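Local structure of cellulosomal scaffoldin adaptor protein B (Acetivibrio cellulolyticus, 3FNK) at residues 9-14 with 163-169; 50-54 with 131-135. The protein is an adaptor scaffoldin of the cellulosome, and this chain is its second type II cohesin module, a dockerin-binding domain. All blocks are in the same frame, centred on the assembly; numbering follows the deposited sequence.

How the contacts relate
From the N terminus the chain first lays down residues 9-14, the start of strand 11-16, which pairs early with strand 26-34 and then, after 148 intervening residues, with 163-169 in contact 1. Within that long loop, 50-54 leads into strand 53-56 and meets 131-135, so contact 2 closes a smaller loop of 76 residues; the two nest and do not cross. Both reach the same mixed sheet, contact 1 by joining strands and contact 2 by packing a loop on one. Their centres lie 22 Å apart, yet they touch through Val-135: its O lies 3.1 Å from CG of Pro-169, and its CG1 is 3.9 Å from SD of Met-14.

Contact 1 of 2, residues 9-14 with 163-169; sequences ASYITM and GYFVIQP
Ile-12 rests its CG2 methyl against the shallow hollow where Tyr-164 and Val-166 meet, 3.7 Å from CE1 of Tyr-164 and 3.9 Å from CG2 of Val-166. Placing CG1 anti to the backbone N (chi1 -178°) turns CG2 to the second strand, and the side chain also packs on Thr-150 and Leu-152 of strand 150-154 in the other sheet. Tyr-164 suits the same layer because its ring packs there while its OH is hydrogen-bonded with OG1 of Thr-150.

The other face of the sheet carries Tyr-11, Thr-13, Phe-165 and Ile-167. Here the bump is CD1 of Ile-167, which sits over the flat Tyr-11 ring as a CH-pi contact, 4.0 Å from the ring centroid. Past the paired strands, beyond Ile-167, the compact Pro-169 ring rests against Met-14, CB to CB 3.8 Å.

Neighbouring side chains lie side by side on each face because the backbones are held in step: Phe-165 N hydrogen-bonds to Ser-10 O, Ile-12 N to Phe-165 O (2.9 Å) and Ile-167 N to Ile-12 O, with the strand axes only 12° apart. Such parallel pairing of an N-terminal with a C-terminal strand, in a sheet otherwise antiparallel, is a hallmark of the cohesin jelly-roll beta-sandwich.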
loop_
_atom_site.group_PDB
_atom_site.type_symbol
_atom_site.label_atom_id
_atom_site.label_comp_id
_atom_site.label_asym_id
_atom_site.label_seq_id
_atom_site.Cartn_x
_atom_site.Cartn_y
_atom_site.Cartn_z
ATOM N N ALA A 9 12.089 -0.203 14.451
ATOM C CA ALA A 9 12.699 0.003 13.121
ATOM C C ALA A 9 11.699 0.712 12.178
ATOM O O ALA A 9 10.480 0.605 12.360
ATOM C CB ALA A 9 13.130 -1.330 12.525
ATOM N N SER A 10 12.216 1.467 11.218
ATOM C CA SER A 10 11.378 2.127 10.209
ATOM C C SER A 10 10.988 1.116 9.154
ATOM O O SER A 10 11.839 0.349 8.671
ATOM C CB SER A 10 12.141 3.281 9.567
ATOM O OG SER A 10 12.421 4.240 10.555
ATOM N N TYR A 11 9.708 1.093 8.785
ATOM C CA TYR A 11 9.299 0.199 7.696
ATOM C C TYR A 11 8.058 0.674 6.945
ATOM O O TYR A 11 7.393 1.643 7.332
ATOM C CB TYR A 11 9.026 -1.198 8.231
ATOM C CG TYR A 11 7.968 -1.244 9.282
ATOM C CD1 TYR A 11 6.627 -1.234 8.937
ATOM C CD2 TYR A 11 8.301 -1.360 10.639
ATOM C CE1 TYR A 11 5.645 -1.296 9.917
ATOM C CE2 TYR A 11 7.330 -1.428 11.623
ATOM C CZ TYR A 11 6.001 -1.397 11.250
ATOM O OH TYR A 11 5.000 -1.455 12.207
ATOM N N ILE A 12 7.784 -0.042 5.876
ATOM C CA ILE A 12 6.491 -0.049 5.243
ATOM C C ILE A 12 6.032 -1.482 5.149
ATOM O O ILE A 12 6.807 -2.384 4.804
ATOM C CB ILE A 12 6.502 0.659 3.830
ATOM C CG1 ILE A 12 5.087 0.665 3.224
ATOM C CG2 ILE A 12 7.553 0.054 2.910
ATOM C CD1 ILE A 12 4.939 1.559 1.924
ATOM N N THR A 13 4.763 -1.712 5.444
ATOM C CA THR A 13 4.285 -3.058 5.309
ATOM C C THR A 13 2.839 -3.118 4.808
ATOM O O THR A 13 2.186 -2.078 4.621
ATOM C CB THR A 13 4.471 -3.832 6.664
ATOM O OG1 THR A 13 4.491 -5.244 6.402
ATOM C CG2 THR A 13 3.381 -3.496 7.616
ATOM N N MET A 14 2.367 -4.345 4.571
ATOM C CA MET A 14 0.927 -4.641 4.407
ATOM C C MET A 14 0.429 -5.564 5.531
ATOM O O MET A 14 1.036 -6.617 5.748
ATOM C CB MET A 14 0.710 -5.310 3.047
ATOM C CG MET A 14 -0.732 -5.341 2.582
ATOM S SD MET A 14 -0.825 -6.196 1.007
ATOM C CE MET A 14 0.212 -5.134 -0.016
ATOM N N GLY A 163 17.211 3.308 4.621
ATOM C CA GLY A 163 16.838 3.482 6.016
ATOM C C GLY A 163 15.534 2.876 6.468
ATOM O O GLY A 163 15.152 3.027 7.628
ATOM N N TYR A 164 14.810 2.213 5.576
ATOM C CA TYR A 164 13.615 1.525 6.041
ATOM C C TYR A 164 13.531 0.122 5.433
ATOM O O TYR A 164 14.120 -0.120 4.392
ATOM C CB TYR A 164 12.327 2.340 5.772
ATOM C CG TYR A 164 11.978 2.494 4.280
ATOM C CD1 TYR A 164 11.157 1.549 3.636
ATOM C CD2 TYR A 164 12.501 3.552 3.514
ATOM C CE1 TYR A 164 10.841 1.673 2.270
ATOM C CE2 TYR A 164 12.181 3.692 2.131
ATOM C CZ TYR A 164 11.356 2.749 1.531
ATOM O OH TYR A 164 11.016 2.847 0.194
ATOM N N PHE A 165 12.752 -0.744 6.072
ATOM C CA PHE A 165 12.509 -2.111 5.633
ATOM C C PHE A 165 11.182 -2.224 4.924
ATOM O O PHE A 165 10.234 -1.561 5.295
ATOM C CB PHE A 165 12.488 -3.057 6.853
ATOM C CG PHE A 165 13.835 -3.155 7.549
ATOM C CD1 PHE A 165 14.165 -2.268 8.573
ATOM C CD2 PHE A 165 14.776 -4.126 7.151
ATOM C CE1 PHE A 165 15.436 -2.343 9.213
ATOM C CE2 PHE A 165 16.049 -4.215 7.769
ATOM C CZ PHE A 165 16.366 -3.329 8.818
ATOM N N VAL A 166 11.116 -3.068 3.908
ATOM C CA VAL A 166 9.830 -3.432 3.279
ATOM C C VAL A 166 9.460 -4.808 3.833
ATOM O O VAL A 166 10.146 -5.764 3.527
ATOM C CB VAL A 166 9.993 -3.484 1.730
ATOM C CG1 VAL A 166 8.767 -4.053 1.061
ATOM C CG2 VAL A 166 10.353 -2.055 1.161
ATOM N N ILE A 167 8.425 -4.904 4.668
ATOM C CA ILE A 167 8.106 -6.161 5.332
ATOM C C ILE A 167 6.952 -6.786 4.555
ATOM O O ILE A 167 5.868 -6.239 4.538
ATOM C CB ILE A 167 7.727 -5.958 6.818
ATOM C CG1 ILE A 167 8.894 -5.293 7.573
ATOM C CG2 ILE A 167 7.319 -7.302 7.485
ATOM C CD1 ILE A 167 8.581 -4.767 9.015
ATOM N N GLN A 168 7.227 -7.881 3.857
ATOM C CA GLN A 168 6.215 -8.582 3.037
ATOM C C GLN A 168 5.126 -9.174 3.927
ATOM O O GLN A 168 5.412 -9.595 5.041
ATOM C CB GLN A 168 6.880 -9.636 2.157
ATOM C CG GLN A 168 8.027 -9.106 1.299
ATOM C CD GLN A 168 7.555 -8.311 0.102
ATOM O OE1 GLN A 168 6.371 -8.027 -0.041
ATOM N NE2 GLN A 168 8.486 -7.937 -0.761
ATOM N N PRO A 169 3.864 -9.167 3.472
ATOM C CA PRO A 169 2.746 -9.437 4.393
ATOM C C PRO A 169 2.536 -10.870 4.877
ATOM O O PRO A 169 1.861 -11.065 5.897
ATOM C CB PRO A 169 1.514 -9.013 3.585
ATOM C CG PRO A 169 1.950 -9.100 2.176
ATOM C CD PRO A 169 3.386 -8.713 2.155
#

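Contact 2 of 2, residues 50-54 with 131-135; sequences PTVLQ and KATTV
Val-52 and Thr-133 pack flank to flank, the two side chains passing one another head to tail so that CG1 of Val-52 stands 3.6 Å from CB of Thr-133. The valine methyl that does this is anti to the backbone N (chi1 174°), and a beta-branched residue fills the place well because it presents its bulk close to the main chain. Thr-133 answers with both branches. Its OG1 lies beside the same Val-52 methyl, and its CG2 reaches CD1 of Leu-53 at 3.7 Å.

Leu-53 is the longer bump. Beyond the threonine methyl, its CD1 also touches CG2 of Val-135, at 3.7 Å. Leucine suits this spot since its branch lies one carbon further out and can bridge to a chain that stays well separated: the nearest CA atoms, those of Val-52 and Lys-131, are 7.0 Å apart. Behind this tight, buried part, Leu-53 also leans on Phe-125, while Val-135 backs onto Met-14 and Tyr-16.

The solvent side is much looser. Lys-131 stretches out with every torsion near anti, as a long, charged-tipped residue can do at an exposed margin. Its stem brushes the apolar patch at CD, 4.2 Å from CG2 of Val-52, while the backbone O of Lys-131 sits 3.9 Å from CG1 of Val-52.

Backbone hydrogen bonds of these residues go to third parties, Val-52 to Leu-128, Gln-54 to Lys-126 and Thr-133 to Ile-172. What joins the two segments is therefore van der Waals contact, mostly between methyl groups, an attraction with little directional demand, while backbone hydrogen bonds to other parts of the module help to hold each segment.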
loop_
_atom_site.group_PDB
_atom_site.type_symbol
_atom_site.label_atom_id
_atom_site.label_comp_id
_atom_site.label_asym_id
_atom_site.label_seq_id
_atom_site.Cartn_x
_atom_site.Cartn_y
_atom_site.Cartn_z
ATOM N N PRO A 50 -3.987 -13.236 -9.743
ATOM C CA PRO A 50 -5.318 -12.833 -10.189
ATOM C C PRO A 50 -6.238 -14.058 -10.361
ATOM O O PRO A 50 -7.450 -13.941 -10.098
ATOM C CB PRO A 50 -5.054 -12.157 -11.535
ATOM C CG PRO A 50 -3.818 -12.759 -12.037
ATOM C CD PRO A 50 -2.994 -13.173 -10.835
ATOM N N THR A 51 -5.665 -15.205 -10.774
ATOM C CA THR A 51 -6.427 -16.480 -10.897
ATOM C C THR A 51 -6.969 -16.919 -9.532
ATOM O O THR A 51 -7.963 -17.640 -9.461
ATOM C CB THR A 51 -5.603 -17.648 -11.567
ATOM O OG1 THR A 51 -4.670 -18.221 -10.639
ATOM C CG2 THR A 51 -4.832 -17.191 -12.812
ATOM N N VAL A 52 -6.327 -16.447 -8.455
ATOM C CA VAL A 52 -6.636 -16.849 -7.053
ATOM C C VAL A 52 -7.256 -15.722 -6.193
ATOM O O VAL A 52 -8.111 -15.968 -5.311
ATOM C CB VAL A 52 -5.338 -17.371 -6.331
ATOM C CG1 VAL A 52 -5.584 -17.660 -4.857
ATOM C CG2 VAL A 52 -4.745 -18.597 -7.056
ATOM N N LEU A 53 -6.788 -14.489 -6.417
ATOM C CA LEU A 53 -7.354 -13.342 -5.702
ATOM C C LEU A 53 -7.829 -12.283 -6.705
ATOM O O LEU A 53 -7.199 -12.101 -7.747
ATOM C CB LEU A 53 -6.322 -12.719 -4.753
ATOM C CG LEU A 53 -5.781 -13.473 -3.524
ATOM C CD1 LEU A 53 -4.372 -12.914 -3.201
ATOM C CD2 LEU A 53 -6.706 -13.332 -2.282
ATOM N N GLN A 54 -8.932 -11.613 -6.378
ATOM C CA GLN A 54 -9.440 -10.473 -7.176
ATOM C C GLN A 54 -9.426 -9.139 -6.396
ATOM O O GLN A 54 -10.058 -8.992 -5.350
ATOM C CB GLN A 54 -10.843 -10.759 -7.740
ATOM C CG GLN A 54 -11.623 -9.482 -8.181
ATOM C CD GLN A 54 -13.062 -9.743 -8.685
ATOM O OE1 GLN A 54 -13.307 -9.804 -9.892
ATOM N NE2 GLN A 54 -14.005 -9.841 -7.761
ATOM N N LYS A 131 -6.993 -21.328 -1.988
ATOM C CA LYS A 131 -5.715 -21.936 -2.359
ATOM C C LYS A 131 -4.562 -21.075 -1.821
ATOM O O LYS A 131 -4.688 -19.845 -1.745
ATOM C CB LYS A 131 -5.632 -22.066 -3.883
ATOM C CG LYS A 131 -4.280 -22.486 -4.428
ATOM C CD LYS A 131 -4.328 -22.659 -5.940
ATOM C CE LYS A 131 -3.009 -23.183 -6.489
ATOM N NZ LYS A 131 -3.097 -23.433 -7.965
ATOM N N ALA A 132 -3.451 -21.722 -1.451
ATOM C CA ALA A 132 -2.298 -21.054 -0.819
ATOM C C ALA A 132 -1.760 -19.914 -1.666
ATOM O O ALA A 132 -1.341 -20.113 -2.810
ATOM C CB ALA A 132 -1.163 -22.063 -0.523
ATOM N N THR A 133 -1.751 -18.716 -1.100
ATOM C CA THR A 133 -1.440 -17.554 -1.928
ATOM C C THR A 133 -0.761 -16.414 -1.178
ATOM O O THR A 133 -1.088 -16.119 -0.022
ATOM C CB THR A 133 -2.722 -17.064 -2.708
ATOM O OG1 THR A 133 -2.343 -16.336 -3.880
ATOM C CG2 THR A 133 -3.657 -16.251 -1.837
ATOM N N THR A 134 0.180 -15.770 -1.865
ATOM C CA THR A 134 0.893 -14.609 -1.307
ATOM C C THR A 134 0.803 -13.340 -2.175
ATOM O O THR A 134 0.830 -13.382 -3.414
ATOM C CB THR A 134 2.355 -14.940 -1.052
ATOM O OG1 THR A 134 2.918 -15.464 -2.259
ATOM C CG2 THR A 134 2.478 -16.006 0.034
ATOM N N VAL A 135 0.700 -12.213 -1.488
ATOM C CA VAL A 135 0.763 -10.888 -2.090
ATOM C C VAL A 135 2.119 -10.284 -1.710
ATOM O O VAL A 135 2.523 -10.382 -0.552
ATOM C CB VAL A 135 -0.399 -10.044 -1.547
ATOM C CG1 VAL A 135 -0.295 -8.584 -1.985
ATOM C CG2 VAL A 135 -1.723 -10.660 -2.006
#